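Local atomic coordinates of carboxynorspermidine decarboxylase (PDB entry 3N29), a protein that probably catalyses the pyridoxal-phosphate-dependent decarboxylation of carboxynorspermidine to norspermidine, as a beta/alpha-barrel-fold basic amino acid decarboxylase. Residues 70-82 / 92-106. Numbering follows the deposited sequence.
Sequences AKVLLALKGFAFS and LKGCTCSGLWEAKFA. With PLP (pyridoxal-5'-phosphate), chain C.
Leu76 pushes its branched end between strand 94-97 and the helix that follows it, and buries more surface here than any other residue of the contact. Its CG lies anti to the carbonyl carbon (chi1 -76°), and with chi2 at 168° the two methyls part to different neighbours: CD1 sits against the helix backbone, 3.5 Å from Glu102 O, and also touches Cys97 SG, Cys95 CB and Ala106 CB, while CD2 meets the Phe105 ring at CD2, 3.9 Å away. That ring extends across to the loop after the first strand, where Phe105 CZ approaches Ala80 O obliquely at 3.1 Å and packs on Ser82 CB. Tyr414 of the second subunit meets the same ring edge-to-face, so this part of the contact adjoins the dimer interface.

Strands 71-75 and 94-97 are the first two of the eight parallel strands of the beta/alpha barrel, joined through helix 85-91 as a beta-alpha-beta crossover. Backbone bonds alternate between them: Leu74 N gives to Gly94 O, Leu74 O accepts from Thr96 N (2.8 Å), and Leu76 N continues the pairing to Thr96 O. Thr96 and Leu73 cross at about a right angle, with Thr96 OG1 3.4 Å from Leu73 CD1; the hydroxyl is hydrogen-bonded to Glu269 of the cofactor pocket. Beyond the strand ends, Glu102 spreads its carboxylate beside Leu76 CB. A water donating to Glu102 OE1 and Thr96 O accepts from Lys77 N at 2.9 Å, and a second water links Glu102 OE2 to Leu76 O; OE2 also accepts from Asn387 ND2 of the second subunit. OE1 takes Ser98 N, 35° out of the carboxylate plane. The far end of the Lys77 side chain leaves 92-106 for the cofactor, its NZ covalently joined to PLP C4A, and Ala75 CB abuts PLP C5A at 3.3 Å.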
loop_
_atom_site.group_PDB
_atom_site.type_symbol
_atom_site.label_atom_id
_atom_site.label_comp_id
_atom_site.label_asym_id
_atom_site.label_seq_id
_atom_site.Cartn_x
_atom_site.Cartn_y
_atom_site.Cartn_z
ATOM N N ALA A 70 -16.596 -4.272 -30.965
ATOM C CA ALA A 70 -16.639 -4.170 -29.475
ATOM C C ALA A 70 -16.318 -2.762 -29.089
ATOM O O ALA A 70 -15.511 -2.108 -29.793
ATOM C CB ALA A 70 -15.599 -5.064 -28.838
ATOM N N LYS A 71 -16.861 -2.311 -27.955
ATOM C CA LYS A 71 -16.552 -0.979 -27.423
ATOM C C LYS A 71 -15.508 -1.139 -26.281
ATOM O O LYS A 71 -15.726 -1.932 -25.376
ATOM C CB LYS A 71 -17.815 -0.346 -26.909
ATOM C CG LYS A 71 -18.781 0.139 -28.013
ATOM C CD LYS A 71 -20.101 0.570 -27.474
ATOM C CE LYS A 71 -20.133 1.958 -26.936
ATOM N NZ LYS A 71 -21.361 2.409 -26.145
ATOM N N VAL A 72 -14.385 -0.431 -26.357
ATOM C CA VAL A 72 -13.297 -0.657 -25.390
ATOM C C VAL A 72 -13.316 0.435 -24.335
ATOM O O VAL A 72 -13.439 1.661 -24.638
ATOM C CB VAL A 72 -11.944 -0.826 -26.113
ATOM C CG1 VAL A 72 -10.764 -1.168 -25.160
ATOM C CG2 VAL A 72 -12.040 -1.820 -27.130
ATOM N N LEU A 73 -13.226 0.033 -23.069
ATOM C CA LEU A 73 -13.211 0.933 -21.936
ATOM C C LEU A 73 -11.890 0.830 -21.158
ATOM O O LEU A 73 -11.271 -0.226 -21.157
ATOM C CB LEU A 73 -14.356 0.623 -20.951
ATOM C CG LEU A 73 -15.786 0.495 -21.540
ATOM C CD1 LEU A 73 -16.769 -0.145 -20.561
ATOM C CD2 LEU A 73 -16.336 1.842 -21.919
ATOM N N LEU A 74 -11.483 1.932 -20.527
ATOM C CA LEU A 74 -10.303 1.916 -19.639
ATOM C C LEU A 74 -10.837 1.481 -18.267
ATOM O O LEU A 74 -11.649 2.182 -17.667
ATOM C CB LEU A 74 -9.694 3.307 -19.510
ATOM C CG LEU A 74 -8.714 3.592 -18.307
ATOM C CD1 LEU A 74 -7.576 2.620 -18.436
ATOM C CD2 LEU A 74 -8.310 5.135 -18.296
ATOM N N ALA A 75 -10.304 0.387 -17.732
ATOM C CA ALA A 75 -10.565 0.024 -16.308
ATOM C C ALA A 75 -9.629 0.848 -15.372
ATOM O O ALA A 75 -8.446 0.626 -15.351
ATOM C CB ALA A 75 -10.287 -1.513 -16.088
ATOM N N LEU A 76 -10.188 1.831 -14.678
ATOM C CA LEU A 76 -9.417 2.796 -13.845
ATOM C C LEU A 76 -8.635 2.146 -12.652
ATOM O O LEU A 76 -7.655 2.766 -12.193
ATOM C CB LEU A 76 -10.332 3.872 -13.274
ATOM C CG LEU A 76 -10.747 4.949 -14.359
ATOM C CD1 LEU A 76 -11.897 5.795 -13.778
ATOM C CD2 LEU A 76 -9.599 5.877 -14.771
ATOM N N LYS A 77 -9.042 0.953 -12.242
ATOM C CA LYS A 77 -8.360 0.201 -11.191
ATOM C C LYS A 77 -6.864 0.198 -11.378
ATOM O O LYS A 77 -6.130 0.452 -10.505
ATOM C CB LYS A 77 -8.837 -1.277 -11.130
ATOM C CG LYS A 77 -8.315 -1.949 -9.744
ATOM C CD LYS A 77 -8.755 -3.414 -9.545
ATOM C CE LYS A 77 -9.178 -3.859 -10.908
ATOM N NZ LYS A 77 -9.579 -5.420 -11.057
ATOM N N GLY A 78 -6.408 -0.117 -12.565
ATOM C CA GLY A 78 -4.977 -0.238 -12.780
ATOM C C GLY A 78 -4.279 1.004 -13.349
ATOM O O GLY A 78 -3.070 1.162 -13.178
ATOM N N PHE A 79 -5.000 1.830 -14.069
ATOM C CA PHE A 79 -4.392 2.944 -14.776
ATOM C C PHE A 79 -5.354 4.116 -14.740
ATOM O O PHE A 79 -6.448 4.005 -15.287
ATOM C CB PHE A 79 -4.087 2.562 -16.228
ATOM C CG PHE A 79 -3.429 3.625 -17.044
ATOM C CD1 PHE A 79 -2.062 3.780 -17.042
ATOM C CD2 PHE A 79 -4.176 4.501 -17.827
ATOM C CE1 PHE A 79 -1.459 4.747 -17.844
ATOM C CE2 PHE A 79 -3.555 5.518 -18.599
ATOM C CZ PHE A 79 -2.199 5.620 -18.601
ATOM N N ALA A 80 -4.954 5.192 -14.039
ATOM C CA ALA A 80 -5.837 6.320 -13.873
ATOM C C ALA A 80 -5.046 7.603 -14.030
ATOM O O ALA A 80 -5.299 8.570 -13.322
ATOM C CB ALA A 80 -6.513 6.234 -12.505
ATOM N N PHE A 81 -4.044 7.616 -14.903
ATOM C CA PHE A 81 -3.061 8.748 -14.926
ATOM C C PHE A 81 -3.774 10.019 -15.395
ATOM O O PHE A 81 -4.147 10.123 -16.546
ATOM C CB PHE A 81 -1.932 8.389 -15.863
ATOM C CG PHE A 81 -0.680 9.220 -15.698
ATOM C CD1 PHE A 81 0.347 8.797 -14.894
ATOM C CD2 PHE A 81 -0.523 10.410 -16.392
ATOM C CE1 PHE A 81 1.525 9.562 -14.772
ATOM C CE2 PHE A 81 0.623 11.141 -16.272
ATOM C CZ PHE A 81 1.644 10.702 -15.442
ATOM N N SER A 82 -3.954 10.983 -14.490
ATOM C CA SER A 82 -4.918 12.056 -14.712
ATOM C C SER A 82 -4.493 12.830 -15.959
ATOM O O SER A 82 -5.319 13.174 -16.815
ATOM C CB SER A 82 -4.956 12.938 -13.472
ATOM O OG SER A 82 -3.689 13.510 -13.280
ATOM N N LEU A 92 -10.624 5.439 -26.723
ATOM C CA LEU A 92 -11.505 4.473 -26.065
ATOM C C LEU A 92 -12.880 5.121 -25.843
ATOM O O LEU A 92 -13.035 6.310 -26.005
ATOM C CB LEU A 92 -10.860 4.043 -24.727
ATOM C CG LEU A 92 -9.491 3.440 -24.783
ATOM C CD1 LEU A 92 -9.172 2.792 -23.344
ATOM C CD2 LEU A 92 -9.423 2.429 -25.884
ATOM N N LYS A 93 -13.874 4.341 -25.488
ATOM C CA LYS A 93 -15.217 4.870 -25.353
ATOM C C LYS A 93 -15.569 5.371 -23.998
ATOM O O LYS A 93 -16.647 5.949 -23.811
ATOM C CB LYS A 93 -16.183 3.751 -25.644
ATOM C CG LYS A 93 -16.038 3.205 -27.057
ATOM C CD LYS A 93 -16.431 4.266 -28.060
ATOM C CE LYS A 93 -16.434 3.715 -29.469
ATOM N NZ LYS A 93 -16.757 4.820 -30.484
ATOM N N GLY A 94 -14.786 5.017 -22.988
ATOM C CA GLY A 94 -15.167 5.485 -21.682
ATOM C C GLY A 94 -14.349 4.723 -20.654
ATOM O O GLY A 94 -13.268 4.234 -21.014
ATOM N N CYS A 95 -14.827 4.751 -19.400
ATOM C CA CYS A 95 -14.128 4.119 -18.254
ATOM C C CYS A 95 -15.025 3.129 -17.519
ATOM O O CYS A 95 -16.268 3.317 -17.403
ATOM C CB CYS A 95 -13.797 5.166 -17.237
ATOM S SG CYS A 95 -12.569 6.311 -17.802
ATOM N N THR A 96 -14.397 2.078 -17.029
ATOM C CA THR A 96 -15.021 1.205 -16.074
ATOM C C THR A 96 -14.526 1.559 -14.679
ATOM O O THR A 96 -13.305 1.739 -14.428
ATOM C CB THR A 96 -14.688 -0.253 -16.344
ATOM O OG1 THR A 96 -15.409 -0.629 -17.495
ATOM C CG2 THR A 96 -15.217 -1.135 -15.173
ATOM N N CYS A 97 -15.489 1.640 -13.776
ATOM C CA CYS A 97 -15.335 2.212 -12.453
ATOM C C CYS A 97 -15.877 1.293 -11.390
ATOM O O CYS A 97 -16.886 0.615 -11.564
ATOM C CB CYS A 97 -16.121 3.528 -12.396
ATOM S SG CYS A 97 -15.683 4.622 -13.751
ATOM N N SER A 98 -15.238 1.299 -10.232
ATOM C CA SER A 98 -15.629 0.402 -9.188
ATOM C C SER A 98 -16.640 0.995 -8.172
ATOM O O SER A 98 -17.011 0.368 -7.146
ATOM C CB SER A 98 -14.358 0.065 -8.409
ATOM O OG SER A 98 -13.922 1.252 -7.733
ATOM N N GLY A 99 -17.005 2.246 -8.347
ATOM C CA GLY A 99 -17.685 2.949 -7.270
ATOM C C GLY A 99 -17.710 4.410 -7.536
ATOM O O GLY A 99 -17.388 4.821 -8.681
ATOM N N LEU A 100 -18.028 5.173 -6.482
ATOM C CA LEU A 100 -18.320 6.617 -6.583
ATOM C C LEU A 100 -17.081 7.389 -6.988
ATOM O O LEU A 100 -17.129 8.195 -7.910
ATOM C CB LEU A 100 -18.818 7.152 -5.245
ATOM C CG LEU A 100 -19.155 8.644 -5.111
ATOM C CD1 LEU A 100 -20.209 9.136 -6.141
ATOM C CD2 LEU A 100 -19.603 8.958 -3.623
ATOM N N TRP A 101 -15.957 7.128 -6.288
ATOM C CA TRP A 101 -14.782 7.913 -6.516
ATOM C C TRP A 101 -14.229 7.680 -7.938
ATOM O O TRP A 101 -13.826 8.664 -8.606
ATOM C CB TRP A 101 -13.727 7.682 -5.425
ATOM C CG TRP A 101 -14.035 8.321 -4.115
ATOM C CD1 TRP A 101 -15.160 9.012 -3.766
ATOM C CD2 TRP A 101 -13.198 8.329 -2.950
ATOM N NE1 TRP A 101 -15.079 9.425 -2.469
ATOM C CE2 TRP A 101 -13.891 9.004 -1.946
ATOM C CE3 TRP A 101 -11.960 7.780 -2.657
ATOM C CZ2 TRP A 101 -13.369 9.207 -0.673
ATOM C CZ3 TRP A 101 -11.431 7.998 -1.440
ATOM C CH2 TRP A 101 -12.126 8.721 -0.446
ATOM N N GLU A 102 -14.216 6.440 -8.437
ATOM C CA GLU A 102 -13.743 6.206 -9.783
ATOM C C GLU A 102 -14.711 6.822 -10.815
ATOM O O GLU A 102 -14.251 7.383 -11.783
ATOM C CB GLU A 102 -13.500 4.725 -10.101
ATOM C CG GLU A 102 -12.179 4.207 -9.563
ATOM C CD GLU A 102 -11.824 2.794 -9.937
ATOM O OE1 GLU A 102 -12.654 2.102 -10.554
ATOM O OE2 GLU A 102 -10.698 2.333 -9.575
ATOM N N ALA A 103 -16.023 6.733 -10.570
ATOM C CA ALA A 103 -17.047 7.320 -11.484
ATOM C C ALA A 103 -16.856 8.824 -11.547
ATOM O O ALA A 103 -16.870 9.422 -12.643
ATOM C CB ALA A 103 -18.449 6.942 -11.044
ATOM N N LYS A 104 -16.713 9.472 -10.397
ATOM C CA LYS A 104 -16.418 10.949 -10.409
ATOM C C LYS A 104 -15.144 11.309 -11.144
ATOM O O LYS A 104 -15.104 12.332 -11.823
ATOM C CB LYS A 104 -16.355 11.538 -8.999
ATOM C CG LYS A 104 -17.742 11.569 -8.303
ATOM C CD LYS A 104 -17.655 11.771 -6.809
ATOM C CE LYS A 104 -17.066 13.088 -6.427
ATOM N NZ LYS A 104 -18.012 14.118 -6.686
ATOM N N PHE A 105 -14.094 10.504 -11.012
ATOM C CA PHE A 105 -12.817 10.723 -11.727
ATOM C C PHE A 105 -13.002 10.593 -13.260
ATOM O O PHE A 105 -12.562 11.452 -14.061
ATOM C CB PHE A 105 -11.816 9.683 -11.223
ATOM C CG PHE A 105 -10.447 9.882 -11.681
ATOM C CD1 PHE A 105 -9.595 10.692 -10.985
ATOM C CD2 PHE A 105 -10.010 9.266 -12.846
ATOM C CE1 PHE A 105 -8.268 10.855 -11.407
ATOM C CE2 PHE A 105 -8.721 9.444 -13.330
ATOM C CZ PHE A 105 -7.826 10.260 -12.580
ATOM N N ALA A 106 -13.679 9.526 -13.663
ATOM C CA ALA A 106 -14.091 9.326 -15.051
ATOM C C ALA A 106 -14.870 10.519 -15.584
ATOM O O ALA A 106 -14.518 11.084 -16.644
ATOM C CB ALA A 106 -14.963 8.026 -15.149
HETATM N N1 PLP C . -12.917 -5.122 -14.981
HETATM C C2 PLP C . -13.034 -5.539 -13.685
HETATM C C2A PLP C . -14.395 -5.839 -13.110
HETATM C C3 PLP C . -11.846 -5.629 -12.894
HETATM O O3 PLP C . -11.939 -6.037 -11.562
HETATM C C4 PLP C . -10.590 -5.311 -13.444
HETATM C C4A PLP C . -9.345 -5.375 -12.569
HETATM C C5 PLP C . -10.499 -4.940 -14.794
HETATM C C6 PLP C . -11.697 -4.854 -15.535
HETATM C C5A PLP C . -9.177 -4.600 -15.443
HETATM O O4P PLP C . -8.241 -5.637 -15.292
HETATM P P PLP C . -6.812 -5.581 -15.955
HETATM O O1P PLP C . -6.175 -4.281 -15.497
HETATM O O2P PLP C . -7.007 -5.563 -17.491
HETATM O O3P PLP C . -6.093 -6.801 -15.597
HETATM O O HOH W 1 -8.445 3.797 -9.764
HETATM O O HOH W 2 -11.871 0.256 -12.402
#